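Side-chain contact in geranyltranstransferase (Stenotrophomonas maltophilia, PDB 7LBJ), which probably joins allylic and isopentenyl diphosphates into longer prenyl diphosphates with the help of magnesium, as other members of the FPP/GGPP synthase family do: residues S24-A29 with Y46-G51. Residues are numbered along the deposited sequence; the frame is centred on the assembly and turned at random.
Sequences SQLDAA and YSVLGG
Leu-49 reaches from the loop that follows helix 38-46 and sets its two methyls against the last turn of helix 11-29. Leu-49 CD2 lies 3.7 Å from Leu-26 CB and also sits 3.8 Å from the backbone N of Asp-27. The second branch runs beside the Asp-27 side chain, across it at about a right angle, with Leu-49 CD1 3.9 Å from Asp-27 OD1. Leu-49 holds CG anti to its own carbonyl carbon (chi1 -58°), a torsion that brings the forked end closer to the helix than the direction of its CB would suggest. Deeper in, Leu-26 points at the loop, and its CD1 meets Val-48 CG2 at a looser 4.3 Å. Both of these residues are buried: Val-48 also packs on Ala-86 of helix 75-92 and on Leu-30, while Leu-26 touches Arg-54.

Asp-27 lies at the solvent-facing border. Its CG stands anti to the backbone N (chi1 174°), which sets the carboxylate beside Leu-49 CD1. OD1 forms a salt bridge with Arg-45 of helix 38-46, so the oxygen next to the leucine methyl already has a charged partner. Polar ties also run from the preceding turn of the helix, where Glu-23 accepts a hydrogen bond from Gly-50 N and a weak one from Gly-51 N.

The contact thus packs the end of helix 11-29 on the loop between helices 38-46 and 55-65, within the largely helical fold of the prenyl synthase family. No hydrogen bond links the two segments directly, and only 168 Å² is buried between them. Their direct union is a small aliphatic one, graded from buried Leu-26 and Val-48 outward to a leucine methyl beside a carboxylate, with polar ties coming from Glu-23 to the loop amides and from Arg-45 to Asp-27.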
loop_
_atom_site.group_PDB
_atom_site.type_symbol
_atom_site.label_atom_id
_atom_site.label_comp_id
_atom_site.label_asym_id
_atom_site.label_seq_id
_atom_site.Cartn_x
_atom_site.Cartn_y
_atom_site.Cartn_z
ATOM N N SER A 24 10.525 17.534 9.279
ATOM C CA SER A 24 9.386 18.376 9.637
ATOM C C SER A 24 8.144 17.997 8.838
ATOM O O SER A 24 7.022 18.034 9.363
ATOM C CB SER A 24 9.734 19.846 9.407
ATOM O OG SER A 24 8.617 20.674 9.662
ATOM N N GLN A 25 8.327 17.656 7.558
ATOM C CA GLN A 25 7.199 17.303 6.706
ATOM C C GLN A 25 6.566 15.998 7.164
ATOM O O GLN A 25 5.338 15.882 7.242
ATOM C CB GLN A 25 7.658 17.195 5.250
ATOM C CG GLN A 25 7.987 18.533 4.616
ATOM C CD GLN A 25 6.743 19.273 4.178
ATOM O OE1 GLN A 25 5.778 18.658 3.745
ATOM N NE2 GLN A 25 6.765 20.598 4.279
ATOM N N LEU A 26 7.393 14.997 7.454
ATOM C CA LEU A 26 6.869 13.720 7.926
ATOM C C LEU A 26 6.166 13.872 9.270
ATOM O O LEU A 26 5.136 13.231 9.516
ATOM C CB LEU A 26 8.007 12.705 8.028
ATOM C CG LEU A 26 8.558 12.181 6.704
ATOM C CD1 LEU A 26 9.950 11.542 6.929
ATOM C CD2 LEU A 26 7.608 11.172 6.018
ATOM N N ASP A 27 6.717 14.692 10.166
ATOM C CA ASP A 27 6.062 14.894 11.455
ATOM C C ASP A 27 4.673 15.493 11.268
ATOM O O ASP A 27 3.711 15.080 11.933
ATOM C CB ASP A 27 6.929 15.786 12.350
ATOM C CG ASP A 27 6.244 16.156 13.659
ATOM O OD1 ASP A 27 5.985 15.253 14.490
ATOM O OD2 ASP A 27 5.967 17.360 13.859
ATOM N N ALA A 28 4.536 16.446 10.343
ATOM C CA ALA A 28 3.228 17.059 10.122
ATOM C C ALA A 28 2.291 16.130 9.354
ATOM O O ALA A 28 1.069 16.246 9.487
ATOM C CB ALA A 28 3.384 18.382 9.372
ATOM N N ALA A 29 2.837 15.215 8.548
ATOM C CA ALA A 29 2.025 14.323 7.713
ATOM C C ALA A 29 1.489 13.093 8.439
ATOM O O ALA A 29 0.535 12.475 7.948
ATOM C CB ALA A 29 2.831 13.831 6.508
ATOM N N TYR A 46 7.237 6.103 15.342
ATOM C CA TYR A 46 8.463 5.457 15.798
ATOM C C TYR A 46 9.232 4.849 14.637
ATOM O O TYR A 46 10.475 4.805 14.658
ATOM C CB TYR A 46 8.115 4.379 16.821
ATOM C CG TYR A 46 9.284 3.660 17.446
ATOM C CD1 TYR A 46 9.977 4.219 18.515
ATOM C CD2 TYR A 46 9.683 2.409 16.993
ATOM C CE1 TYR A 46 11.045 3.553 19.111
ATOM C CE2 TYR A 46 10.768 1.735 17.585
ATOM C CZ TYR A 46 11.438 2.312 18.644
ATOM O OH TYR A 46 12.508 1.642 19.238
ATOM N N SER A 47 8.508 4.368 13.625
ATOM C CA SER A 47 9.103 3.683 12.490
ATOM C C SER A 47 9.650 4.618 11.422
ATOM O O SER A 47 10.304 4.133 10.495
ATOM C CB SER A 47 8.057 2.753 11.834
ATOM O OG SER A 47 7.535 1.833 12.779
ATOM N N VAL A 48 9.378 5.925 11.473
ATOM C CA VAL A 48 9.913 6.743 10.390
ATOM C C VAL A 48 10.538 8.055 10.865
ATOM O O VAL A 48 11.425 8.587 10.189
ATOM C CB VAL A 48 8.838 6.978 9.305
ATOM C CG1 VAL A 48 7.842 7.956 9.750
ATOM C CG2 VAL A 48 9.490 7.439 8.006
ATOM N N LEU A 49 10.145 8.563 12.036
ATOM C CA LEU A 49 10.743 9.800 12.516
ATOM C C LEU A 49 12.050 9.505 13.251
ATOM O O LEU A 49 12.350 8.362 13.616
ATOM C CB LEU A 49 9.782 10.579 13.436
ATOM C CG LEU A 49 8.423 10.970 12.806
ATOM C CD1 LEU A 49 7.531 11.756 13.745
ATOM C CD2 LEU A 49 8.634 11.733 11.504
ATOM N N GLY A 50 12.830 10.556 13.459
ATOM C CA GLY A 50 14.056 10.449 14.225
ATOM C C GLY A 50 15.331 10.440 13.414
ATOM O O GLY A 50 16.349 9.928 13.906
ATOM N N GLY A 51 15.315 10.981 12.198
ATOM C CA GLY A 51 16.545 11.225 11.464
ATOM C C GLY A 51 16.983 10.094 10.558
ATOM O O GLY A 51 16.143 9.424 9.952
#